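Local coordinates for protein PbICP-C (Plasmodium berghei, PDB 3PNR) that probably inhibits papain-like cysteine proteases, as a falstatin-family inhibitor domain of the malaria parasite with a chagasin-like beta-sandwich fold, at residues V70-H75 against E84-K89; K92-S97 against V102-K107; M149-K154 against I163-Y168. One frame throughout, in Å; residues are numbered along the deposited sequence.

Contact 1 (V70-H75 against E84-K89). With CD (cadmium ion), chain F.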
ATOM      1  N   VAL B  70       3.374  15.698   4.122  1.00 57.18           N
ATOM      2  CA  VAL B  70       4.634  16.314   4.539  1.00 56.98           C
ATOM      3  C   VAL B  70       4.485  17.828   4.716  1.00 58.57           C
ATOM      4  O   VAL B  70       3.938  18.511   3.847  1.00 60.88           O
ATOM      5  CB  VAL B  70       5.732  16.038   3.507  1.00 53.19           C
ATOM      6  CG1 VAL B  70       7.092  16.494   4.015  1.00 47.21           C
ATOM      7  CG2 VAL B  70       5.757  14.576   3.173  1.00 55.97           C
ATOM      8  N   LEU B  71       4.955  18.352   5.845  1.00 61.07           N
ATOM      9  CA  LEU B  71       5.024  19.803   6.014  1.00 57.16           C
ATOM     10  C   LEU B  71       6.210  20.314   5.218  1.00 56.89           C
ATOM     11  O   LEU B  71       7.353  19.956   5.498  1.00 52.77           O
ATOM     12  CB  LEU B  71       5.173  20.200   7.478  1.00 58.27           C
ATOM     13  CG  LEU B  71       5.661  21.642   7.684  1.00 59.79           C
ATOM     14  CD1 LEU B  71       4.562  22.664   7.394  1.00 51.79           C
ATOM     15  CD2 LEU B  71       6.219  21.826   9.093  1.00 56.35           C
ATOM     16  N   LEU B  72       5.933  21.147   4.221  1.00 62.39           N
ATOM     17  CA  LEU B  72       6.946  21.514   3.241  1.00 68.13           C
ATOM     18  C   LEU B  72       7.576  22.884   3.466  1.00 69.52           C
ATOM     19  O   LEU B  72       8.689  23.133   3.005  1.00 69.68           O
ATOM     20  CB  LEU B  72       6.372  21.431   1.822  1.00 67.16           C
ATOM     21  CG  LEU B  72       6.153  20.021   1.272  1.00 60.36           C
ATOM     22  CD1 LEU B  72       5.442  20.101  -0.065  1.00 63.16           C
ATOM     23  CD2 LEU B  72       7.478  19.271   1.149  1.00 52.19           C
ATOM     24  N   GLY B  73       6.876  23.777   4.155  1.00 70.38           N
ATOM     25  CA  GLY B  73       7.437  25.096   4.382  1.00 77.44           C
ATOM     26  C   GLY B  73       6.552  26.142   5.029  1.00 80.41           C
ATOM     27  O   GLY B  73       5.322  26.056   4.986  1.00 77.93           O
ATOM     28  N   ILE B  74       7.210  27.124   5.645  1.00 80.76           N
ATOM     29  CA  ILE B  74       6.574  28.340   6.136  1.00 78.62           C
ATOM     30  C   ILE B  74       7.171  29.513   5.357  1.00 75.22           C
ATOM     31  O   ILE B  74       8.393  29.660   5.305  1.00 78.30           O
ATOM     32  CB  ILE B  74       6.852  28.549   7.637  1.00 79.42           C
ATOM     33  CG1 ILE B  74       6.637  27.251   8.413  1.00 81.45           C
ATOM     34  CG2 ILE B  74       5.955  29.643   8.201  1.00 78.35           C
ATOM     35  CD1 ILE B  74       5.180  26.974   8.747  1.00 83.24           C
ATOM     36  N   HIS B  75       6.323  30.333   4.739  1.00 69.90           N
ATOM     37  CA  HIS B  75       6.803  31.468   3.942  1.00 69.46           C
ATOM     38  C   HIS B  75       6.122  32.784   4.315  1.00 73.14           C
ATOM     39  O   HIS B  75       4.973  32.802   4.761  1.00 73.35           O
ATOM     40  CB  HIS B  75       6.594  31.219   2.442  1.00 67.25           C
ATOM     41  CG  HIS B  75       7.101  29.892   1.970  1.00 76.50           C
ATOM     42  ND1 HIS B  75       8.405  29.692   1.568  1.00 82.01           N
ATOM     43  CD2 HIS B  75       6.478  28.698   1.831  1.00 72.49           C
ATOM     44  CE1 HIS B  75       8.564  28.430   1.206  1.00 71.10           C
ATOM     45  NE2 HIS B  75       7.411  27.806   1.358  1.00 70.57           N
ATOM     46  N   GLU B  84       7.596  18.927  -8.768  1.00 59.60           N
ATOM     47  CA  GLU B  84       8.862  18.516  -9.352  1.00 66.52           C
ATOM     48  C   GLU B  84       9.983  18.645  -8.314  1.00 69.34           C
ATOM     49  O   GLU B  84      10.937  17.863  -8.315  1.00 65.55           O
ATOM     50  CB  GLU B  84       9.188  19.397 -10.557  1.00 79.93           C
ATOM     51  CG  GLU B  84       9.923  18.688 -11.678  1.00 95.99           C
ATOM     52  CD  GLU B  84       8.990  18.223 -12.785  1.00112.79           C
ATOM     53  OE1 GLU B  84       7.832  18.698 -12.828  1.00119.10           O
ATOM     54  OE2 GLU B  84       9.416  17.392 -13.618  1.00116.30           O
ATOM     55  N   ASN B  85       9.856  19.627  -7.421  1.00 66.23           N
ATOM     56  CA  ASN B  85      10.932  19.967  -6.493  1.00 65.42           C
ATOM     57  C   ASN B  85      10.739  19.494  -5.060  1.00 61.70           C
ATOM     58  O   ASN B  85      11.527  19.853  -4.178  1.00 55.75           O
ATOM     59  CB  ASN B  85      11.171  21.476  -6.483  1.00 77.40           C
ATOM     60  CG  ASN B  85      11.753  21.978  -7.783  1.00 89.16           C
ATOM     61  OD1 ASN B  85      12.514  21.272  -8.451  1.00 91.07           O
ATOM     62  ND2 ASN B  85      11.399  23.207  -8.155  1.00 91.66           N
ATOM     63  N   PHE B  86       9.693  18.706  -4.820  1.00 55.86           N
ATOM     64  CA  PHE B  86       9.487  18.133  -3.497  1.00 52.83           C
ATOM     65  C   PHE B  86      10.596  17.140  -3.169  1.00 58.12           C
ATOM     66  O   PHE B  86      11.187  16.534  -4.069  1.00 61.46           O
ATOM     67  CB  PHE B  86       8.140  17.412  -3.393  1.00 55.96           C
ATOM     68  CG  PHE B  86       6.945  18.311  -3.529  1.00 57.04           C
ATOM     69  CD1 PHE B  86       7.088  19.689  -3.550  1.00 52.52           C
ATOM     70  CD2 PHE B  86       5.667  17.771  -3.603  1.00 59.18           C
ATOM     71  CE1 PHE B  86       5.982  20.512  -3.668  1.00 45.66           C
ATOM     72  CE2 PHE B  86       4.553  18.591  -3.718  1.00 54.34           C
ATOM     73  CZ  PHE B  86       4.714  19.967  -3.749  1.00 51.44           C
ATOM     74  N   PRO B  87      10.862  16.955  -1.868  1.00 57.40           N
ATOM     75  CA  PRO B  87      11.842  15.997  -1.341  1.00 52.59           C
ATOM     76  C   PRO B  87      11.509  14.547  -1.713  1.00 55.19           C
ATOM     77  O   PRO B  87      10.381  14.089  -1.500  1.00 50.73           O
ATOM     78  CB  PRO B  87      11.723  16.169   0.180  1.00 48.62           C
ATOM     79  CG  PRO B  87      10.964  17.431   0.399  1.00 47.12           C
ATOM     80  CD  PRO B  87      10.114  17.640  -0.798  1.00 52.01           C
ATOM     81  N   THR B  88      12.488  13.828  -2.255  1.00 63.03           N
ATOM     82  CA  THR B  88      12.316  12.407  -2.551  1.00 63.50           C
ATOM     83  C   THR B  88      12.586  11.582  -1.301  1.00 67.10           C
ATOM     84  O   THR B  88      12.345  10.373  -1.272  1.00 75.22           O
ATOM     85  CB  THR B  88      13.261  11.937  -3.670  1.00 56.53           C
ATOM     86  OG1 THR B  88      14.612  12.269  -3.331  1.00 63.99           O
ATOM     87  CG2 THR B  88      12.906  12.594  -4.991  1.00 46.81           C
ATOM     88  N   LYS B  89      13.080  12.250  -0.266  1.00 64.26           N
ATOM     89  CA  LYS B  89      13.469  11.582   0.970  1.00 70.34           C
ATOM     90  C   LYS B  89      12.696  12.086   2.186  1.00 64.81           C
ATOM     91  O   LYS B  89      11.899  13.027   2.100  1.00 69.38           O
ATOM     92  CB  LYS B  89      14.976  11.731   1.204  1.00 82.02           C
ATOM     93  CG  LYS B  89      15.815  11.151   0.073  1.00 91.98           C
ATOM     94  CD  LYS B  89      17.305  11.307   0.326  1.00 98.73           C
ATOM     95  CE  LYS B  89      18.114  10.719  -0.829  1.00102.09           C
ATOM     96  NZ  LYS B  89      19.585  10.827  -0.616  1.00 99.62           N
TER
HETATM   97 CD    CD F 355       9.540  31.499   0.400  1.00 75.59          CD
HETATM   98  O   HOH W   1      11.188  30.530   2.041  1.00 54.40           O

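Contact 2 (K92-S97 against V102-K107)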
ATOM      1  N   LYS B  92      12.322  15.227   8.227  1.00 76.19           N
ATOM      2  CA  LYS B  92      12.135  15.058   9.673  1.00 86.21           C
ATOM      3  C   LYS B  92      11.909  16.346  10.474  1.00 85.70           C
ATOM      4  O   LYS B  92      11.054  16.388  11.362  1.00 84.68           O
ATOM      5  CB  LYS B  92      13.289  14.251  10.278  1.00 89.52           C
ATOM      6  CG  LYS B  92      13.160  12.750  10.072  1.00 95.35           C
ATOM      7  CD  LYS B  92      13.921  11.976  11.139  1.00101.76           C
ATOM      8  CE  LYS B  92      13.427  10.536  11.240  1.00104.55           C
ATOM      9  NZ  LYS B  92      13.900   9.861  12.483  1.00103.22           N
ATOM     10  N   LYS B  93      12.667  17.392  10.159  1.00 83.57           N
ATOM     11  CA  LYS B  93      12.596  18.642  10.913  1.00 78.49           C
ATOM     12  C   LYS B  93      11.194  19.261  10.958  1.00 74.57           C
ATOM     13  O   LYS B  93      10.543  19.423   9.922  1.00 69.26           O
ATOM     14  CB  LYS B  93      13.581  19.669  10.346  1.00 75.73           C
ATOM     15  CG  LYS B  93      15.017  19.188  10.244  1.00 73.62           C
ATOM     16  CD  LYS B  93      15.953  20.341   9.919  1.00 67.63           C
ATOM     17  CE  LYS B  93      15.897  21.417  10.999  1.00 70.96           C
ATOM     18  NZ  LYS B  93      16.637  22.662  10.613  1.00 73.78           N
ATOM     19  N   SER B  94      10.746  19.604  12.168  1.00 73.04           N
ATOM     20  CA  SER B  94       9.570  20.451  12.365  1.00 68.68           C
ATOM     21  C   SER B  94       9.992  21.916  12.301  1.00 68.16           C
ATOM     22  O   SER B  94      11.185  22.221  12.288  1.00 58.35           O
ATOM     23  CB  SER B  94       8.904  20.165  13.712  1.00 68.97           C
ATOM     24  OG  SER B  94       7.988  19.088  13.616  1.00 72.31           O
ATOM     25  N   PHE B  95       9.023  22.827  12.261  1.00 78.27           N
ATOM     26  CA  PHE B  95       9.354  24.247  12.129  1.00 83.51           C
ATOM     27  C   PHE B  95       9.253  25.033  13.432  1.00 84.02           C
ATOM     28  O   PHE B  95       8.165  25.194  13.987  1.00 81.39           O
ATOM     29  CB  PHE B  95       8.510  24.929  11.051  1.00 82.69           C
ATOM     30  CG  PHE B  95       8.998  26.309  10.705  1.00 82.34           C
ATOM     31  CD1 PHE B  95       9.997  26.489   9.752  1.00 72.83           C
ATOM     32  CD2 PHE B  95       8.482  27.427  11.351  1.00 77.21           C
ATOM     33  CE1 PHE B  95      10.460  27.755   9.436  1.00 66.21           C
ATOM     34  CE2 PHE B  95       8.939  28.693  11.040  1.00 72.23           C
ATOM     35  CZ  PHE B  95       9.932  28.856  10.080  1.00 71.48           C
ATOM     36  N   PHE B  96      10.394  25.534  13.901  1.00 85.71           N
ATOM     37  CA  PHE B  96      10.442  26.322  15.132  1.00 85.44           C
ATOM     38  C   PHE B  96      11.207  27.629  14.935  1.00 83.12           C
ATOM     39  O   PHE B  96      12.419  27.623  14.725  1.00 76.16           O
ATOM     40  CB  PHE B  96      11.074  25.512  16.268  1.00 82.02           C
ATOM     41  CG  PHE B  96      10.423  24.177  16.495  1.00 81.26           C
ATOM     42  CD1 PHE B  96       9.116  24.097  16.952  1.00 84.71           C
ATOM     43  CD2 PHE B  96      11.117  23.002  16.256  1.00 79.56           C
ATOM     44  CE1 PHE B  96       8.512  22.866  17.163  1.00 83.52           C
ATOM     45  CE2 PHE B  96      10.520  21.769  16.464  1.00 80.13           C
ATOM     46  CZ  PHE B  96       9.216  21.701  16.922  1.00 81.14           C
ATOM     47  N   SER B  97      10.493  28.749  14.995  1.00 91.84           N
ATOM     48  CA  SER B  97      11.127  30.062  14.908  1.00 96.65           C
ATOM     49  C   SER B  97      10.616  30.983  16.014  1.00100.27           C
ATOM     50  O   SER B  97       9.733  30.610  16.788  1.00 96.60           O
ATOM     51  CB  SER B  97      10.894  30.702  13.534  1.00 93.04           C
ATOM     52  OG  SER B  97       9.572  31.202  13.413  1.00 90.70           O
ATOM     53  N   VAL B 102       5.557  25.171  13.712  1.00 81.62           N
ATOM     54  CA  VAL B 102       4.681  24.159  13.126  1.00 81.42           C
ATOM     55  C   VAL B 102       5.365  22.790  13.007  1.00 75.40           C
ATOM     56  O   VAL B 102       6.535  22.682  12.626  1.00 68.09           O
ATOM     57  CB  VAL B 102       4.116  24.599  11.756  1.00 79.28           C
ATOM     58  CG1 VAL B 102       2.836  23.833  11.452  1.00 77.12           C
ATOM     59  CG2 VAL B 102       3.849  26.105  11.737  1.00 69.63           C
ATOM     60  N   THR B 103       4.621  21.742  13.340  1.00 75.47           N
ATOM     61  CA  THR B 103       5.179  20.397  13.410  1.00 76.51           C
ATOM     62  C   THR B 103       4.887  19.563  12.165  1.00 71.79           C
ATOM     63  O   THR B 103       3.858  19.749  11.514  1.00 68.60           O
ATOM     64  CB  THR B 103       4.620  19.657  14.626  1.00 72.00           C
ATOM     65  OG1 THR B 103       3.190  19.727  14.598  1.00 70.47           O
ATOM     66  CG2 THR B 103       5.129  20.294  15.909  1.00 66.99           C
ATOM     67  N   GLN B 104       5.797  18.647  11.840  1.00 68.59           N
ATOM     68  CA  GLN B 104       5.566  17.676  10.773  1.00 70.85           C
ATOM     69  C   GLN B 104       4.367  16.807  11.132  1.00 75.05           C
ATOM     70  O   GLN B 104       4.203  16.426  12.293  1.00 74.59           O
ATOM     71  CB  GLN B 104       6.798  16.791  10.567  1.00 66.95           C
ATOM     72  CG  GLN B 104       7.946  17.465   9.833  1.00 66.17           C
ATOM     73  CD  GLN B 104       7.640  17.719   8.363  1.00 68.02           C
ATOM     74  OE1 GLN B 104       6.700  17.155   7.799  1.00 67.09           O
ATOM     75  NE2 GLN B 104       8.437  18.574   7.739  1.00 65.16           N
ATOM     76  N   PRO B 105       3.514  16.492  10.142  1.00 76.60           N
ATOM     77  CA  PRO B 105       2.354  15.659  10.482  1.00 73.69           C
ATOM     78  C   PRO B 105       2.788  14.318  11.077  1.00 66.94           C
ATOM     79  O   PRO B 105       3.789  13.745  10.642  1.00 63.55           O
ATOM     80  CB  PRO B 105       1.648  15.466   9.132  1.00 67.19           C
ATOM     81  CG  PRO B 105       2.090  16.630   8.299  1.00 62.96           C
ATOM     82  CD  PRO B 105       3.517  16.894   8.724  1.00 68.61           C
ATOM     83  N   LYS B 106       2.058  13.852  12.086  1.00 68.02           N
ATOM     84  CA  LYS B 106       2.316  12.550  12.693  1.00 68.32           C
ATOM     85  C   LYS B 106       1.019  11.774  12.913  1.00 60.22           C
ATOM     86  O   LYS B 106      -0.074  12.336  12.809  1.00 52.07           O
ATOM     87  CB  LYS B 106       3.124  12.687  13.988  1.00 77.27           C
ATOM     88  CG  LYS B 106       4.609  12.946  13.730  1.00 91.37           C
ATOM     89  CD  LYS B 106       5.435  12.983  15.010  1.00 99.45           C
ATOM     90  CE  LYS B 106       6.913  13.241  14.703  1.00100.25           C
ATOM     91  NZ  LYS B 106       7.734  13.485  15.930  1.00 96.41           N
ATOM     92  N   LYS B 107       1.157  10.483  13.202  1.00 64.75           N
ATOM     93  CA  LYS B 107       0.026   9.560  13.265  1.00 76.29           C
ATOM     94  C   LYS B 107      -1.141  10.038  14.126  1.00 83.88           C
ATOM     95  O   LYS B 107      -0.958  10.464  15.268  1.00 81.21           O
ATOM     96  CB  LYS B 107       0.485   8.189  13.770  1.00 88.60           C
ATOM     97  CG  LYS B 107       1.673   7.601  13.026  1.00101.91           C
ATOM     98  CD  LYS B 107       1.968   6.171  13.481  1.00107.90           C
ATOM     99  CE  LYS B 107       2.890   5.458  12.494  1.00112.99           C
ATOM    100  NZ  LYS B 107       3.023   3.998  12.780  1.00113.81           N
TER

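Contact 3 (M149-K154 against I163-Y168). With CD (cadmium ion), chain G.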
ATOM      1  N   MET B 149      -3.801  11.979  10.077  1.00 66.91           N
ATOM      2  CA  MET B 149      -2.532  12.529  10.551  1.00 68.19           C
ATOM      3  C   MET B 149      -2.700  13.976  11.028  1.00 72.60           C
ATOM      4  O   MET B 149      -3.528  14.715  10.497  1.00 72.06           O
ATOM      5  CB  MET B 149      -1.433  12.391   9.483  1.00 64.82           C
ATOM      6  CG  MET B 149      -0.709  11.044   9.546  1.00 52.43           C
ATOM      7  SD  MET B 149       0.871  11.004   8.687  1.00114.58           S
ATOM      8  CE  MET B 149       1.844  10.040   9.841  1.00 89.29           C
ATOM      9  N   ARG B 150      -1.926  14.378  12.034  1.00 80.26           N
ATOM     10  CA  ARG B 150      -2.135  15.682  12.678  1.00 80.04           C
ATOM     11  C   ARG B 150      -0.912  16.602  12.701  1.00 70.65           C
ATOM     12  O   ARG B 150       0.184  16.180  13.073  1.00 60.78           O
ATOM     13  CB  ARG B 150      -2.643  15.487  14.110  1.00 83.05           C
ATOM     14  CG  ARG B 150      -2.910  16.789  14.854  1.00 90.98           C
ATOM     15  CD  ARG B 150      -3.472  16.536  16.245  1.00 97.26           C
ATOM     16  NE  ARG B 150      -4.840  16.023  16.217  1.00 97.11           N
ATOM     17  CZ  ARG B 150      -5.918  16.770  16.426  1.00 95.13           C
ATOM     18  NH1 ARG B 150      -5.787  18.062  16.679  1.00 95.16           N
ATOM     19  NH2 ARG B 150      -7.128  16.227  16.384  1.00 95.10           N
ATOM     20  N   SER B 151      -1.112  17.863  12.313  1.00 71.24           N
ATOM     21  CA  SER B 151      -0.075  18.893  12.471  1.00 79.17           C
ATOM     22  C   SER B 151      -0.489  20.002  13.453  1.00 79.65           C
ATOM     23  O   SER B 151      -1.677  20.309  13.611  1.00 73.08           O
ATOM     24  CB  SER B 151       0.338  19.497  11.122  1.00 77.37           C
ATOM     25  OG  SER B 151       1.485  20.333  11.250  1.00 65.46           O
ATOM     26  N   VAL B 152       0.508  20.601  14.101  1.00 79.44           N
ATOM     27  CA  VAL B 152       0.282  21.587  15.152  1.00 81.92           C
ATOM     28  C   VAL B 152       0.822  22.973  14.794  1.00 78.60           C
ATOM     29  O   VAL B 152       2.011  23.128  14.484  1.00 71.27           O
ATOM     30  CB  VAL B 152       0.937  21.128  16.466  1.00 80.28           C
ATOM     31  CG1 VAL B 152       0.705  22.152  17.560  1.00 81.95           C
ATOM     32  CG2 VAL B 152       0.397  19.769  16.866  1.00 77.33           C
ATOM     33  N   ILE B 153      -0.050  23.979  14.844  1.00 77.28           N
ATOM     34  CA  ILE B 153       0.358  25.354  14.542  1.00 86.29           C
ATOM     35  C   ILE B 153       0.225  26.286  15.749  1.00 86.93           C
ATOM     36  O   ILE B 153      -0.837  26.366  16.370  1.00 80.49           O
ATOM     37  CB  ILE B 153      -0.441  25.940  13.356  1.00 90.21           C
ATOM     38  CG1 ILE B 153      -0.219  25.101  12.093  1.00 86.50           C
ATOM     39  CG2 ILE B 153      -0.040  27.392  13.109  1.00 90.53           C
ATOM     40  CD1 ILE B 153      -1.130  25.471  10.935  1.00 80.92           C
ATOM     41  N   LYS B 154       1.306  26.992  16.071  1.00 96.17           N
ATOM     42  CA  LYS B 154       1.312  27.922  17.204  1.00 98.46           C
ATOM     43  C   LYS B 154       2.011  29.244  16.878  1.00 94.19           C
ATOM     44  O   LYS B 154       3.191  29.267  16.512  1.00 84.84           O
ATOM     45  CB  LYS B 154       1.955  27.268  18.430  1.00100.71           C
ATOM     46  CG  LYS B 154       2.163  28.201  19.611  1.00102.94           C
ATOM     47  CD  LYS B 154       2.780  27.448  20.780  1.00102.63           C
ATOM     48  CE  LYS B 154       3.502  28.382  21.735  1.00 97.75           C
ATOM     49  NZ  LYS B 154       4.243  27.621  22.781  1.00 92.85           N
ATOM     50  N   ILE B 163       1.761  28.521   5.379  1.00 59.79           N
ATOM     51  CA  ILE B 163       2.155  27.177   5.792  1.00 70.62           C
ATOM     52  C   ILE B 163       1.776  26.166   4.715  1.00 71.74           C
ATOM     53  O   ILE B 163       0.611  26.083   4.316  1.00 71.05           O
ATOM     54  CB  ILE B 163       1.471  26.783   7.108  1.00 73.04           C
ATOM     55  CG1 ILE B 163       1.613  27.917   8.127  1.00 73.06           C
ATOM     56  CG2 ILE B 163       2.049  25.482   7.635  1.00 69.65           C
ATOM     57  CD1 ILE B 163       1.197  27.539   9.525  1.00 72.75           C
ATOM     58  N   VAL B 164       2.754  25.402   4.240  1.00 67.58           N
ATOM     59  CA  VAL B 164       2.510  24.497   3.114  1.00 62.47           C
ATOM     60  C   VAL B 164       2.563  23.007   3.470  1.00 56.05           C
ATOM     61  O   VAL B 164       3.553  22.505   4.002  1.00 52.21           O
ATOM     62  CB  VAL B 164       3.454  24.791   1.942  1.00 55.60           C
ATOM     63  CG1 VAL B 164       3.126  23.890   0.769  1.00 51.85           C
ATOM     64  CG2 VAL B 164       3.343  26.250   1.541  1.00 54.20           C
ATOM     65  N   TYR B 165       1.472  22.313   3.182  1.00 59.20           N
ATOM     66  CA  TYR B 165       1.412  20.870   3.360  1.00 61.89           C
ATOM     67  C   TYR B 165       1.165  20.226   2.012  1.00 62.13           C
ATOM     68  O   TYR B 165       0.522  20.816   1.138  1.00 59.64           O
ATOM     69  CB  TYR B 165       0.256  20.493   4.274  1.00 66.76           C
ATOM     70  CG  TYR B 165       0.361  21.011   5.683  1.00 75.17           C
ATOM     71  CD1 TYR B 165       1.156  20.366   6.620  1.00 77.55           C
ATOM     72  CD2 TYR B 165      -0.359  22.130   6.088  1.00 78.46           C
ATOM     73  CE1 TYR B 165       1.246  20.825   7.915  1.00 80.02           C
ATOM     74  CE2 TYR B 165      -0.279  22.599   7.386  1.00 80.33           C
ATOM     75  CZ  TYR B 165       0.526  21.941   8.296  1.00 80.23           C
ATOM     76  OH  TYR B 165       0.615  22.394   9.589  1.00 74.49           O
ATOM     77  N   SER B 166       1.650  19.007   1.833  1.00 58.38           N
ATOM     78  CA  SER B 166       1.279  18.274   0.639  1.00 46.53           C
ATOM     79  C   SER B 166       1.208  16.784   0.879  1.00 48.65           C
ATOM     80  O   SER B 166       1.985  16.223   1.650  1.00 49.84           O
ATOM     81  CB  SER B 166       2.219  18.589  -0.521  1.00 48.70           C
ATOM     82  OG  SER B 166       1.537  18.433  -1.757  1.00 55.43           O
ATOM     83  N   TYR B 167       0.240  16.169   0.207  1.00 52.60           N
ATOM     84  CA  TYR B 167       0.035  14.733   0.185  1.00 44.41           C
ATOM     85  C   TYR B 167       0.562  14.295  -1.166  1.00 50.17           C
ATOM     86  O   TYR B 167      -0.046  14.582  -2.201  1.00 46.86           O
ATOM     87  CB  TYR B 167      -1.465  14.458   0.279  1.00 53.44           C
ATOM     88  CG  TYR B 167      -1.875  13.045   0.645  1.00 57.34           C
ATOM     89  CD1 TYR B 167      -1.417  12.443   1.809  1.00 60.09           C
ATOM     90  CD2 TYR B 167      -2.764  12.331  -0.156  1.00 54.85           C
ATOM     91  CE1 TYR B 167      -1.811  11.155   2.151  1.00 59.42           C
ATOM     92  CE2 TYR B 167      -3.165  11.054   0.177  1.00 52.38           C
ATOM     93  CZ  TYR B 167      -2.688  10.470   1.331  1.00 59.40           C
ATOM     94  OH  TYR B 167      -3.082   9.197   1.661  1.00 60.10           O
ATOM     95  N   TYR B 168       1.714  13.629  -1.165  1.00 52.21           N
ATOM     96  CA  TYR B 168       2.345  13.220  -2.413  1.00 45.28           C
ATOM     97  C   TYR B 168       3.114  11.911  -2.244  1.00 42.44           C
ATOM     98  O   TYR B 168       3.273  11.416  -1.129  1.00 37.25           O
ATOM     99  CB  TYR B 168       3.250  14.340  -2.967  1.00 36.77           C
ATOM    100  CG  TYR B 168       4.556  14.530  -2.229  1.00 40.64           C
ATOM    101  CD1 TYR B 168       4.601  15.217  -1.016  1.00 52.04           C
ATOM    102  CD2 TYR B 168       5.745  14.019  -2.736  1.00 41.55           C
ATOM    103  CE1 TYR B 168       5.795  15.386  -0.331  1.00 53.87           C
ATOM    104  CE2 TYR B 168       6.949  14.174  -2.054  1.00 42.96           C
ATOM    105  CZ  TYR B 168       6.969  14.866  -0.854  1.00 53.21           C
ATOM    106  OH  TYR B 168       8.160  15.036  -0.172  1.00 51.08           O
TER
HETATM  107 CD    CD G 356       0.732   8.601   7.501  1.00 87.77          CD
HETATM  108  O   HOH W   2       1.227   6.846   9.377  1.00 62.56           O
HETATM  109  O   HOH W   3       0.286  10.368   5.632  1.00 45.22           O

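Contact 1 (V70-H75 against E84-K89)
Leu-72, at a classic beta bulge in strand 68-75, carries the contact with Phe-86 and Pro-87 of the loop that follows this strand. Its two methyl groups divide the work. CD1 sits 3.6 Å above the plane of the Phe-86 ring, over the ring centre and 13° off the normal, which makes a CH-pi contact with the face; the closest ring carbon, Phe-86 CE1, is 3.7 Å from Leu-72 CD1. The two side chains meet at about a right angle, so the methyl points down onto the ring. Leu-72 CD2 turns to Pro-87 and lies 3.7 Å from Pro-87 CD. With CG anti to the carbonyl carbon (chi1 -73°), the fork of Leu-72 is directed at the loop.

The bulge, in the edge strand 68-75 of a four-stranded sheet of the beta sandwich, sets Leu-72 and Gly-73 opposite the single residue Val-164 of strand 159-168. Phe-86 and Pro-87 bring the loop back against the outer side of this sheet, where Phe-86 also packs edge-to-face with Tyr-168 and the carbonyl of Pro-87 takes a hydrogen bond from the Tyr-168 hydroxyl. Farther along strand 68-75, His-75 binds a cadmium ion through ND1 at 2.4 Å from the metal. Asp-77 OD1 is a second protein ligand of this ion, and water 1 lies 2.5 Å from the cadmium.

Contact 2 (K92-S97 against V102-K107)
Val-102 pairs with Phe-95 in a beta hairpin of strands 95-96 and 100-107, an antiparallel hydrogen-bonded pair in which each backbone N-H meets the other residue's carbonyl O. Their CA atoms are 4.8 Å apart, and both side chains leave on the same face, where they pack on Ile-74 of strand 68-75. The Phe-95 ring turns outward from the hairpin partner, its CG anti to the backbone N (chi1 -169°).

Beyond this one pair the backbone-to-backbone bonding across the two segments ends at Thr-103. Its methyl CG2 lies 4.4 Å from Phe-96 CE1, approaching the ring obliquely, while its OG1 bonds to the backbone N of Val-152 in the next strand of the sheet. At Gln-104 each bond pairs a side chain with backbone. Its backbone N-H donates to Ser-94 OG, 2.9 Å from Gln-104 N, with a fairly straight N-H...O angle of 159°. The glutamine chain bends at chi2, which brings NE2 within reach of two carbonyls, Leu-71 O and Lys-93 O, the latter 3.1 Å from NE2. Lys-93 O lies in the plane of the Gln-104 amide, with the NE2 donor tilted 26° from the carbonyl plane of Lys-93.

Contact 3 (M149-K154 against I163-Y168)
Ser-151 OG takes part in two hydrogen bonds: it accepts one from Tyr-165 OH, 2.8 Å from Ser-151 OG, and gives one to the carbonyl O of Thr-103 in the adjoining strand. That carbonyl can only accept, so one hydroxyl relays the next, and a buried polar chain runs from the tyrosine of one sheet to the backbone of the other. The serine hydroxyl meets the tyrosine at the ring edge, near its plane, its OG swung to the side of the carbonyl carbon (chi1 -171°); Tyr-165 CE1 is 3.4 Å from Ser-151 OG. The tyrosine reaches across the interior from one sheet to the other, its OH bonded to the serine and flanked by Val-102 and Ile-153.

Beside this bond the packing is apolar. Ile-153 and Ile-163 extend toward each other tip to tip, Ile-153 CD1 lying 3.4 Å from Ile-163 CD1. Ile-163 CD1 is also 3.8 Å from Ile-153 CG2, and the stem of Ile-153 leans against the tyrosine, with Ile-153 CG1 3.8 Å from Tyr-165 OH. Toward the start of strand 146-155, Met-149 SD lies 2.7 Å from a second cadmium ion, which two waters and an acidic side chain of a neighbouring protein chain also bind.

Segments 149-154 and 163-168 run antiparallel (177°), their axes 10.8 Å apart at closest approach, facing each other across the core of a beta sandwich. Strand 146-155 lies between strands 54-62 and 100-107 in one sheet, strand 159-168 between 178-186 and 68-75 in the other, and Val-102 fills in beside all four contact residues.

Contact 3 is the buried one, joining the two sheets near the centre of the chain; contact 2 is partly buried at a sheet edge, and contact 1 lies at the surface on the outer side of the four-stranded sheet. Contacts 1 and 3 share that sheet, since strands 68-75 and 159-168 are neighbours in it. Contacts 2 and 3 meet in the five-stranded sheet through strands 100-107 and 146-155. Strand 68-75 stands between contacts 1 and 2, one face turned to the hairpin and the other to the loop 84-89. The chemistry changes accordingly: apolar between the two segments of contact 1, with a cadmium ion bound beside them, mainly hydrogen bonds along the hairpin, and a hydroxyl bond set among isoleucines in the core.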